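PDB 3P2E: 16S rRNA methylase, which methylates N1 of adenine 1408 in the 16S rRNA of assembled 30S subunits, using S-adenosyl-L-methionine, and thereby confers resistance to a range of aminoglycosides. Local coordinates for residues A86-P91 and R119-N124; V27-G32 and F50-D55; E93-A98 and A126-K131. One frame throughout, in Å; residues are numbered along the deposited sequence.

Contact 2 is the buried centre: two parallel strands of the main sheet, joined by a regular ladder of backbone bonds, with apolar branches interlocked on one face. Contacts 1 and 3 are only partly buried and share their elements, since both pair the connection between strands 80-83 and 98-104 with helix 119-126 or the chain just after it. Their chemistry differs. Contact 1 meets by van der Waals packing, mostly of side chains, and spends its polar atoms on the adenine of SAH, whereas contact 3 is stitched by main-chain bonds away from the cofactor. Contact 2 reaches SAH too, at the ribose and the amino group. Leu31 packs against Ala87 and Leu90, and Ile54 against Leu94, tying the three together.

Contact 1 of 3, residues A86-P91 and R119-N124; sequences AAESLP and RDILSN. With SAH (S-adenosyl-L-homocysteine), chain C.
Ala87, whose methyl rests against Ile121, gives its backbone N-H to N1 of the SAH adenine in a nearly straight bond, N to N1 2.8 Å with 171° at the hydrogen. The neighbouring Glu88 takes the other half of the same base edge: N6 of SAH donates to its OE1 at 3.0 Å, a more bent bond of 144°. One acceptor and one donor of the base are thus met side by side, which matches the pattern of adenine. The second carboxylate oxygen, OE2, is hydrogen-bonded to Tyr113 OH, and that anchor helps fix the rotation of the carboxylate beside the amino group. A type I turn from Ala86 to Ser89, closed by Ser89 N on Ala86 O, sets the two binding residues in place.

Between the segments themselves the meeting is van der Waals. Ile121 works as a fork: CG2 touches Ala87 CB at 3.9 Å, while CD1 reaches the aliphatic part of Glu88, 3.8 Å from its CG. In Glu88, chi1 (-58°) sets CG beside the backbone N and against Ile121 CD1, and the bend at chi2 swings the carboxylate to the base. Further along, Leu90 points at the helix and lays CD1 over the main chain of Asn124, 3.7 Å from its O and 4.1 Å from its CB. The amide ND2 of Asn124 stays 3.9 Å from Ala87 O, too far for a hydrogen bond.

Helix 119-126 backs the adenine-binding loop. Helix 108-115 flanks them both, with Thr109 against Glu88 and Tyr113 against Ile121, and on its far side helix 119-126 packs through Leu122 and Ser123 onto helix 166-175.

Contact 2 of 3, residues V27-G32 and F50-D55; sequences VHIDLG and FYIGID. With SAH (S-adenosyl-L-homocysteine), chain C.
Strands 27-31 and 50-54 run parallel, their axes 4.7 Å apart and only 17° off one another, in a register that pairs Val27 with Phe50 and Leu31 with Ile54. His28 and Asp30 each use both N-H and C=O towards the neighbouring strand: His28 N bonds to Phe50 O, His28 O receives Ile52 N at 2.8 Å, and Asp30 bridges Ile52 and Ile54 in the same way. A last, weak bond runs from Gly32 N to Ile54 O.

On the face of Val27, Ile29 and Leu31 the apolar branches interlock, offset by two residues. Ile52 CD1 reaches back to Val27 CG1 at 3.7 Å, and Ile54 CD1 back to Ile29 CG2 at 3.6 Å. Both isoleucines on strand 50-54 hold CG1 beside the backbone N, which aims their ends at the residue two positions before their paired neighbour. Leu31 CD1 touches both Ile54 CG2 and C2 of the SAH adenine, which lie roughly at right angles to each other around it.

These are the first two strands of a Rossmann-like methyltransferase sheet, joined in a beta-alpha-beta unit by helix 37-44, which lies over the other face and packs on Tyr51. There the Tyr51 ring crosses His28 obliquely, its CE1 3.7 Å from His28 CB with the ring planes at 54°. His28 ND1 is bonded to Ser100 OG; Asp30 sends OD1 to Ser102 and OD2 to Thr33 at the start of the glycine-rich loop.

Past the strand ends the polar work passes to the cofactor. Gly32 O accepts the SAH amino N at 2.8 Å. Asp55 spreads its carboxylate across the ribose, OD1 to O3' at 2.7 Å and OD2 to O2' at 2.8 Å, while the backbone N-H groups of Gly34 and Val57 hold the same two oxygens.

Contact 3 of 3, residues E93-A98 and A126-K131; sequences ELKNIA and ADLAKK
Leu128 O is gripped by two successive N-H groups of the facing segment. Ala98 N comes in the carbonyl plane at 2.9 Å, whereas Ile97 N, at 3.0 Å from the same oxygen, approaches from well above that plane, 51° out of it. One residue earlier on each side, Asn96 N bonds to Asp127 O at 2.8 Å, again in the carbonyl plane. The ladder then changes direction: Lys130 donates its N to Ala98 O at 2.9 Å, and together with the bond from Ala98 N to Leu128 O this makes Ala98 and Ala129 a short parallel bridge. Asn96, with positive phi (52°), turns the chain so that these N-H groups can follow one another towards the same neighbour; its CA also approaches Ala129 O.

Side chains close the two ends. Leu128 folds its CD2 over Leu94, 3.7 Å from Leu94 CB, and the bent Lys95 chain runs across the same methyl, with NZ 3.8 Å away. That ammonium reaches, through weak bonds, the carbonyls of Leu90 and Pro91. At the other end Lys130 is extended beyond CG and lies along the main chain of Ile97 and Ala98, its CE 3.1 Å from Ile97 O, before NZ forms a salt bridge with Asp99 OD2.

Behind this shell, a type I turn from Ala126 to Ala129 presents the carbonyls of Asp127 and Leu128 as helix 119-126 gives way to the next strand. The apolar side is set on the sheet: Ile97, Ala98 and Leu128 all touch Ile29, and Leu17 of helix 14-21 supports Leu94 and Ile97. The single bridge comes before the corner at Lys131, beyond which strand 133-139 runs parallel to 98-104 in the main sheet. This is the N-terminal end of strand 98-104, an inner strand of the Rossmann-like methyltransferase sheet, with the Leu128 side chain about 10 Å from SAH.

Contact 1 of 3, residues A86-P91 and R119-N124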
loop_
_atom_site.group_PDB
_atom_site.type_symbol
_atom_site.label_atom_id
_atom_site.label_comp_id
_atom_site.label_asym_id
_atom_site.label_seq_id
_atom_site.Cartn_x
_atom_site.Cartn_y
_atom_site.Cartn_z
ATOM N N ALA A 86 8.461 -4.709 -7.136
ATOM C CA ALA A 86 7.870 -3.561 -7.817
ATOM C C ALA A 86 6.528 -3.965 -8.418
ATOM O O ALA A 86 6.263 -5.148 -8.624
ATOM C CB ALA A 86 8.805 -3.064 -8.911
ATOM N N ALA A 87 5.692 -2.975 -8.720
ATOM C CA ALA A 87 4.376 -3.242 -9.290
ATOM C C ALA A 87 4.443 -3.998 -10.611
ATOM O O ALA A 87 3.511 -4.733 -10.954
ATOM C CB ALA A 87 3.615 -1.936 -9.476
ATOM N N GLU A 88 5.537 -3.819 -11.350
ATOM C CA GLU A 88 5.707 -4.489 -12.638
ATOM C C GLU A 88 6.109 -5.956 -12.499
ATOM O O GLU A 88 5.994 -6.727 -13.452
ATOM C CB GLU A 88 6.757 -3.762 -13.491
ATOM C CG GLU A 88 6.444 -2.303 -13.761
ATOM C CD GLU A 88 7.149 -1.363 -12.803
ATOM O OE1 GLU A 88 7.207 -1.669 -11.595
ATOM O OE2 GLU A 88 7.641 -0.310 -13.259
ATOM N N SER A 89 6.580 -6.340 -11.317
ATOM C CA SER A 89 7.003 -7.718 -11.079
ATOM C C SER A 89 6.651 -8.170 -9.666
ATOM O O SER A 89 7.531 -8.404 -8.836
ATOM C CB SER A 89 8.512 -7.849 -11.302
ATOM O OG SER A 89 9.231 -6.994 -10.430
ATOM N N LEU A 90 5.356 -8.297 -9.401
ATOM C CA LEU A 90 4.884 -8.715 -8.090
ATOM C C LEU A 90 5.109 -10.208 -7.870
ATOM O O LEU A 90 5.023 -10.997 -8.807
ATOM C CB LEU A 90 3.399 -8.380 -7.952
ATOM C CG LEU A 90 3.083 -6.882 -8.021
ATOM C CD1 LEU A 90 1.593 -6.668 -8.184
ATOM C CD2 LEU A 90 3.589 -6.200 -6.763
ATOM N N PRO A 91 5.408 -10.609 -6.622
ATOM C CA PRO A 91 5.654 -12.009 -6.245
ATOM C C PRO A 91 4.398 -12.865 -6.402
ATOM O O PRO A 91 3.315 -12.472 -5.968
ATOM C CB PRO A 91 6.079 -11.907 -4.779
ATOM C CG PRO A 91 6.585 -10.505 -4.644
ATOM C CD PRO A 91 5.625 -9.715 -5.473
ATOM N N ARG A 119 -3.588 0.028 -17.366
ATOM C CA ARG A 119 -4.471 -1.110 -17.131
ATOM C C ARG A 119 -3.778 -2.431 -16.821
ATOM O O ARG A 119 -4.186 -3.145 -15.906
ATOM C CB ARG A 119 -5.427 -1.295 -18.314
ATOM C CG ARG A 119 -6.432 -0.159 -18.470
ATOM C CD ARG A 119 -7.528 -0.522 -19.459
ATOM N NE ARG A 119 -7.001 -0.805 -20.791
ATOM C CZ ARG A 119 -6.473 0.110 -21.596
ATOM N NH1 ARG A 119 -6.397 1.376 -21.208
ATOM N NH2 ARG A 119 -6.015 -0.243 -22.790
ATOM N N ASP A 120 -2.729 -2.756 -17.568
ATOM C CA ASP A 120 -2.020 -4.010 -17.344
ATOM C C ASP A 120 -1.414 -4.068 -15.947
ATOM O O ASP A 120 -1.563 -5.068 -15.243
ATOM C CB ASP A 120 -0.931 -4.206 -18.401
ATOM C CG ASP A 120 -0.184 -5.516 -18.235
ATOM O OD1 ASP A 120 -0.836 -6.584 -18.197
ATOM O OD2 ASP A 120 1.060 -5.485 -18.147
ATOM N N ILE A 121 -0.739 -3.000 -15.540
ATOM C CA ILE A 121 -0.130 -2.967 -14.216
ATOM C C ILE A 121 -1.192 -3.027 -13.118
ATOM O O ILE A 121 -1.043 -3.772 -12.146
ATOM C CB ILE A 121 0.733 -1.700 -14.015
ATOM C CG1 ILE A 121 1.864 -1.663 -15.046
ATOM C CG2 ILE A 121 1.326 -1.699 -12.612
ATOM C CD1 ILE A 121 2.837 -2.823 -14.942
ATOM N N LEU A 122 -2.264 -2.251 -13.261
ATOM C CA LEU A 122 -3.313 -2.276 -12.245
ATOM C C LEU A 122 -3.929 -3.671 -12.166
ATOM O O LEU A 122 -4.343 -4.119 -11.096
ATOM C CB LEU A 122 -4.394 -1.228 -12.537
ATOM C CG LEU A 122 -3.971 0.232 -12.327
ATOM C CD1 LEU A 122 -5.200 1.129 -12.376
ATOM C CD2 LEU A 122 -3.268 0.390 -10.981
ATOM N N SER A 123 -3.981 -4.362 -13.302
ATOM C CA SER A 123 -4.523 -5.713 -13.326
ATOM C C SER A 123 -3.656 -6.615 -12.449
ATOM O O SER A 123 -4.181 -7.474 -11.730
ATOM C CB SER A 123 -4.562 -6.255 -14.755
ATOM O OG SER A 123 -5.508 -5.547 -15.534
ATOM N N ASN A 124 -2.337 -6.417 -12.506
ATOM C CA ASN A 124 -1.412 -7.210 -11.692
ATOM C C ASN A 124 -1.684 -6.943 -10.217
ATOM O O ASN A 124 -1.643 -7.858 -9.392
ATOM C CB ASN A 124 0.057 -6.846 -11.957
ATOM C CG ASN A 124 0.482 -7.058 -13.393
ATOM O OD1 ASN A 124 -0.011 -7.950 -14.083
ATOM N ND2 ASN A 124 1.433 -6.243 -13.845
HETATM N N SAH C . 3.405 5.209 0.456
HETATM C CA SAH C . 4.508 5.970 0.724
HETATM C CB SAH C . 5.053 6.585 -0.568
HETATM C CG SAH C . 6.468 7.082 -0.579
HETATM S SD SAH C . 7.074 7.779 -2.080
HETATM C C SAH C . 4.152 7.016 1.869
HETATM O O SAH C . 5.145 7.231 2.424
HETATM O OXT SAH C . 3.112 7.460 2.065
HETATM C "C5'" SAH C . 6.685 6.745 -3.498
HETATM C "C4'" SAH C . 7.181 5.258 -3.181
HETATM O "O4'" SAH C . 6.674 4.531 -4.308
HETATM C "C3'" SAH C . 8.684 5.071 -3.141
HETATM O "O3'" SAH C . 9.097 4.464 -1.875
HETATM C "C2'" SAH C . 9.004 4.215 -4.420
HETATM O "O2'" SAH C . 10.089 3.318 -4.315
HETATM C "C1'" SAH C . 7.655 3.510 -4.677
HETATM N N9 SAH C . 7.435 3.103 -6.121
HETATM C C8 SAH C . 7.627 3.899 -7.259
HETATM N N7 SAH C . 7.407 3.243 -8.384
HETATM C C5 SAH C . 7.050 1.938 -7.904
HETATM C C6 SAH C . 6.703 0.799 -8.709
HETATM N N6 SAH C . 6.681 0.847 -10.062
HETATM N N1 SAH C . 6.400 -0.338 -7.979
HETATM C C2 SAH C . 6.426 -0.378 -6.579
HETATM N N3 SAH C . 6.763 0.733 -5.811
HETATM C C4 SAH C . 7.060 1.843 -6.562
#

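Contact 2 of 3, residues V27-G32 and F50-D55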
loop_
_atom_site.group_PDB
_atom_site.type_symbol
_atom_site.label_atom_id
_atom_site.label_comp_id
_atom_site.label_asym_id
_atom_site.label_seq_id
_atom_site.Cartn_x
_atom_site.Cartn_y
_atom_site.Cartn_z
ATOM N N VAL A 27 -5.641 -9.724 5.738
ATOM C CA VAL A 27 -4.335 -9.405 5.173
ATOM C C VAL A 27 -4.471 -8.091 4.409
ATOM O O VAL A 27 -5.368 -7.935 3.582
ATOM C CB VAL A 27 -3.846 -10.503 4.189
ATOM C CG1 VAL A 27 -2.566 -10.044 3.483
ATOM C CG2 VAL A 27 -3.591 -11.797 4.938
ATOM N N HIS A 28 -3.587 -7.142 4.699
ATOM C CA HIS A 28 -3.608 -5.854 4.026
ATOM C C HIS A 28 -2.280 -5.644 3.310
ATOM O O HIS A 28 -1.224 -5.865 3.893
ATOM C CB HIS A 28 -3.804 -4.715 5.035
ATOM C CG HIS A 28 -3.781 -3.356 4.411
ATOM N ND1 HIS A 28 -4.878 -2.809 3.781
ATOM C CD2 HIS A 28 -2.774 -2.464 4.255
ATOM C CE1 HIS A 28 -4.547 -1.639 3.261
ATOM N NE2 HIS A 28 -3.275 -1.408 3.534
ATOM N N ILE A 29 -2.340 -5.227 2.050
ATOM C CA ILE A 29 -1.131 -4.958 1.280
ATOM C C ILE A 29 -1.035 -3.465 0.978
ATOM O O ILE A 29 -2.005 -2.852 0.529
ATOM C CB ILE A 29 -1.112 -5.722 -0.074
ATOM C CG1 ILE A 29 -0.947 -7.226 0.171
ATOM C CG2 ILE A 29 0.037 -5.203 -0.952
ATOM C CD1 ILE A 29 -0.935 -8.075 -1.104
ATOM N N ASP A 30 0.131 -2.886 1.248
ATOM C CA ASP A 30 0.380 -1.478 0.963
ATOM C C ASP A 30 1.496 -1.479 -0.078
ATOM O O ASP A 30 2.649 -1.806 0.232
ATOM C CB ASP A 30 0.813 -0.735 2.231
ATOM C CG ASP A 30 0.994 0.755 2.003
ATOM O OD1 ASP A 30 0.152 1.352 1.300
ATOM O OD2 ASP A 30 1.972 1.333 2.536
ATOM N N LEU A 31 1.136 -1.147 -1.315
ATOM C CA LEU A 31 2.077 -1.123 -2.440
ATOM C C LEU A 31 2.773 0.234 -2.548
ATOM O O LEU A 31 2.115 1.273 -2.527
ATOM C CB LEU A 31 1.322 -1.441 -3.732
ATOM C CG LEU A 31 2.096 -1.411 -5.053
ATOM C CD1 LEU A 31 3.290 -2.360 -4.994
ATOM C CD2 LEU A 31 1.154 -1.795 -6.178
ATOM N N GLY A 32 4.099 0.215 -2.685
ATOM C CA GLY A 32 4.868 1.451 -2.740
ATOM C C GLY A 32 4.840 2.027 -1.336
ATOM O O GLY A 32 4.674 3.227 -1.133
ATOM N N PHE A 50 -2.702 -8.909 9.140
ATOM C CA PHE A 50 -1.299 -9.082 8.794
ATOM C C PHE A 50 -1.008 -8.051 7.715
ATOM O O PHE A 50 -1.667 -8.032 6.674
ATOM C CB PHE A 50 -1.024 -10.485 8.261
ATOM C CG PHE A 50 0.433 -10.760 8.042
ATOM C CD1 PHE A 50 1.305 -10.829 9.122
ATOM C CD2 PHE A 50 0.946 -10.906 6.757
ATOM C CE1 PHE A 50 2.671 -11.040 8.931
ATOM C CE2 PHE A 50 2.309 -11.117 6.552
ATOM C CZ PHE A 50 3.174 -11.184 7.643
ATOM N N TYR A 51 -0.028 -7.191 7.979
ATOM C CA TYR A 51 0.343 -6.125 7.058
ATOM C C TYR A 51 1.561 -6.428 6.196
ATOM O O TYR A 51 2.625 -6.794 6.695
ATOM C CB TYR A 51 0.562 -4.831 7.847
ATOM C CG TYR A 51 -0.733 -4.269 8.394
ATOM C CD1 TYR A 51 -1.531 -3.430 7.616
ATOM C CD2 TYR A 51 -1.199 -4.639 9.655
ATOM C CE1 TYR A 51 -2.765 -2.977 8.079
ATOM C CE2 TYR A 51 -2.432 -4.193 10.126
ATOM C CZ TYR A 51 -3.207 -3.365 9.333
ATOM O OH TYR A 51 -4.429 -2.930 9.785
ATOM N N ILE A 52 1.381 -6.262 4.892
ATOM C CA ILE A 52 2.437 -6.513 3.925
ATOM C C ILE A 52 2.758 -5.231 3.181
ATOM O O ILE A 52 1.929 -4.723 2.427
ATOM C CB ILE A 52 2.003 -7.579 2.904
ATOM C CG1 ILE A 52 1.626 -8.868 3.640
ATOM C CG2 ILE A 52 3.133 -7.845 1.903
ATOM C CD1 ILE A 52 1.073 -9.954 2.730
ATOM N N GLY A 53 3.960 -4.710 3.409
ATOM C CA GLY A 53 4.384 -3.489 2.747
ATOM C C GLY A 53 5.370 -3.835 1.653
ATOM O O GLY A 53 6.393 -4.467 1.913
ATOM N N ILE A 54 5.067 -3.401 0.434
ATOM C CA ILE A 54 5.896 -3.683 -0.735
ATOM C C ILE A 54 6.579 -2.432 -1.293
ATOM O O ILE A 54 5.941 -1.395 -1.467
ATOM C CB ILE A 54 5.036 -4.269 -1.876
ATOM C CG1 ILE A 54 4.255 -5.488 -1.382
ATOM C CG2 ILE A 54 5.920 -4.645 -3.057
ATOM C CD1 ILE A 54 3.257 -6.016 -2.405
ATOM N N ASP A 55 7.876 -2.536 -1.566
ATOM C CA ASP A 55 8.623 -1.428 -2.158
ATOM C C ASP A 55 9.921 -1.959 -2.757
ATOM O O ASP A 55 10.575 -2.818 -2.175
ATOM C CB ASP A 55 8.961 -0.356 -1.123
ATOM C CG ASP A 55 9.168 1.010 -1.755
ATOM O OD1 ASP A 55 8.310 1.888 -1.554
ATOM O OD2 ASP A 55 10.178 1.203 -2.470
HETATM N N SAH C . 3.405 5.209 0.456
HETATM C CA SAH C . 4.508 5.970 0.724
HETATM C CB SAH C . 5.053 6.585 -0.568
HETATM C CG SAH C . 6.468 7.082 -0.579
HETATM S SD SAH C . 7.074 7.779 -2.080
HETATM C C SAH C . 4.152 7.016 1.869
HETATM O O SAH C . 5.145 7.231 2.424
HETATM O OXT SAH C . 3.112 7.460 2.065
HETATM C "C5'" SAH C . 6.685 6.745 -3.498
HETATM C "C4'" SAH C . 7.181 5.258 -3.181
HETATM O "O4'" SAH C . 6.674 4.531 -4.308
HETATM C "C3'" SAH C . 8.684 5.071 -3.141
HETATM O "O3'" SAH C . 9.097 4.464 -1.875
HETATM C "C2'" SAH C . 9.004 4.215 -4.420
HETATM O "O2'" SAH C . 10.089 3.318 -4.315
HETATM C "C1'" SAH C . 7.655 3.510 -4.677
HETATM N N9 SAH C . 7.435 3.103 -6.121
HETATM C C8 SAH C . 7.627 3.899 -7.259
HETATM N N7 SAH C . 7.407 3.243 -8.384
HETATM C C5 SAH C . 7.050 1.938 -7.904
HETATM C C6 SAH C . 6.703 0.799 -8.709
HETATM N N6 SAH C . 6.681 0.847 -10.062
HETATM N N1 SAH C . 6.400 -0.338 -7.979
HETATM C C2 SAH C . 6.426 -0.378 -6.579
HETATM N N3 SAH C . 6.763 0.733 -5.811
HETATM C C4 SAH C . 7.060 1.843 -6.562
#

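Contact 3 of 3, residues E93-A98 and A126-K131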
loop_
_atom_site.group_PDB
_atom_site.type_symbol
_atom_site.label_atom_id
_atom_site.label_comp_id
_atom_site.label_asym_id
_atom_site.label_seq_id
_atom_site.Cartn_x
_atom_site.Cartn_y
_atom_site.Cartn_z
ATOM N N GLU A 93 3.616 -15.367 -4.821
ATOM C CA GLU A 93 3.140 -15.811 -3.514
ATOM C C GLU A 93 2.056 -14.897 -2.947
ATOM O O GLU A 93 1.317 -15.292 -2.049
ATOM C CB GLU A 93 4.309 -15.913 -2.523
ATOM C CG GLU A 93 5.375 -16.942 -2.914
ATOM C CD GLU A 93 6.578 -16.326 -3.619
ATOM O OE1 GLU A 93 6.395 -15.343 -4.366
ATOM O OE2 GLU A 93 7.707 -16.838 -3.440
ATOM N N LEU A 94 1.944 -13.687 -3.487
ATOM C CA LEU A 94 0.945 -12.739 -2.997
ATOM C C LEU A 94 -0.368 -12.759 -3.770
ATOM O O LEU A 94 -1.288 -11.993 -3.475
ATOM C CB LEU A 94 1.518 -11.321 -3.013
ATOM C CG LEU A 94 2.734 -11.063 -2.123
ATOM C CD1 LEU A 94 3.093 -9.583 -2.211
ATOM C CD2 LEU A 94 2.429 -11.457 -0.678
ATOM N N LYS A 95 -0.466 -13.634 -4.763
ATOM C CA LYS A 95 -1.690 -13.712 -5.548
ATOM C C LYS A 95 -2.895 -14.153 -4.722
ATOM O O LYS A 95 -2.805 -15.097 -3.932
ATOM C CB LYS A 95 -1.493 -14.673 -6.726
ATOM C CG LYS A 95 -0.815 -14.046 -7.933
ATOM C CD LYS A 95 0.416 -13.258 -7.538
ATOM C CE LYS A 95 0.998 -12.516 -8.725
ATOM N NZ LYS A 95 2.047 -11.554 -8.301
ATOM N N ASN A 96 -4.010 -13.443 -4.897
ATOM C CA ASN A 96 -5.272 -13.764 -4.225
ATOM C C ASN A 96 -5.127 -13.918 -2.713
ATOM O O ASN A 96 -5.680 -14.846 -2.121
ATOM C CB ASN A 96 -5.832 -15.056 -4.833
ATOM C CG ASN A 96 -7.249 -15.352 -4.387
ATOM O OD1 ASN A 96 -8.147 -14.529 -4.549
ATOM N ND2 ASN A 96 -7.458 -16.542 -3.833
ATOM N N ILE A 97 -4.419 -12.990 -2.080
ATOM C CA ILE A 97 -4.182 -13.081 -0.639
ATOM C C ILE A 97 -4.713 -11.928 0.220
ATOM O O ILE A 97 -4.944 -12.098 1.418
ATOM C CB ILE A 97 -2.659 -13.193 -0.372
ATOM C CG1 ILE A 97 -2.388 -13.664 1.055
ATOM C CG2 ILE A 97 -2.000 -11.833 -0.575
ATOM C CD1 ILE A 97 -0.905 -13.807 1.370
ATOM N N ALA A 98 -4.913 -10.762 -0.382
ATOM C CA ALA A 98 -5.333 -9.592 0.388
ATOM C C ALA A 98 -6.811 -9.238 0.510
ATOM O O ALA A 98 -7.573 -9.307 -0.450
ATOM C CB ALA A 98 -4.568 -8.373 -0.111
ATOM N N ALA A 126 -4.529 -5.944 -8.918
ATOM C CA ALA A 126 -5.823 -6.513 -8.565
ATOM C C ALA A 126 -5.694 -8.015 -8.309
ATOM O O ALA A 126 -6.433 -8.574 -7.504
ATOM C CB ALA A 126 -6.833 -6.247 -9.674
ATOM N N ASP A 127 -4.752 -8.666 -8.990
ATOM C CA ASP A 127 -4.551 -10.102 -8.805
ATOM C C ASP A 127 -4.088 -10.467 -7.400
ATOM O O ASP A 127 -4.111 -11.638 -7.022
ATOM C CB ASP A 127 -3.542 -10.652 -9.821
ATOM C CG ASP A 127 -4.124 -10.778 -11.215
ATOM O OD1 ASP A 127 -5.365 -10.817 -11.346
ATOM O OD2 ASP A 127 -3.336 -10.859 -12.181
ATOM N N LEU A 128 -3.664 -9.471 -6.625
ATOM C CA LEU A 128 -3.210 -9.722 -5.262
ATOM C C LEU A 128 -4.383 -9.791 -4.287
ATOM O O LEU A 128 -4.221 -10.200 -3.137
ATOM C CB LEU A 128 -2.246 -8.617 -4.801
ATOM C CG LEU A 128 -0.999 -8.365 -5.656
ATOM C CD1 LEU A 128 -0.115 -7.315 -4.986
ATOM C CD2 LEU A 128 -0.226 -9.665 -5.835
ATOM N N ALA A 129 -5.564 -9.398 -4.754
ATOM C CA ALA A 129 -6.758 -9.375 -3.912
ATOM C C ALA A 129 -7.601 -10.650 -3.908
ATOM O O ALA A 129 -7.651 -11.391 -4.891
ATOM C CB ALA A 129 -7.635 -8.193 -4.316
ATOM N N LYS A 130 -8.259 -10.898 -2.781
ATOM C CA LYS A 130 -9.136 -12.054 -2.646
ATOM C C LYS A 130 -10.418 -11.710 -3.391
ATOM O O LYS A 130 -10.595 -10.566 -3.814
ATOM C CB LYS A 130 -9.486 -12.304 -1.180
ATOM C CG LYS A 130 -8.333 -12.689 -0.287
ATOM C CD LYS A 130 -8.823 -12.751 1.152
ATOM C CE LYS A 130 -7.746 -13.229 2.099
ATOM N NZ LYS A 130 -8.257 -13.337 3.493
ATOM N N LYS A 131 -11.310 -12.690 -3.532
ATOM C CA LYS A 131 -12.585 -12.486 -4.217
ATOM C C LYS A 131 -13.227 -11.205 -3.705
ATOM O O LYS A 131 -13.765 -10.412 -4.477
ATOM C CB LYS A 131 -13.519 -13.674 -3.965
ATOM C CG LYS A 131 -14.858 -13.576 -4.681
ATOM C CD LYS A 131 -15.723 -14.803 -4.423
ATOM C CE LYS A 131 -16.071 -14.945 -2.946
ATOM N NZ LYS A 131 -16.845 -13.777 -2.439
#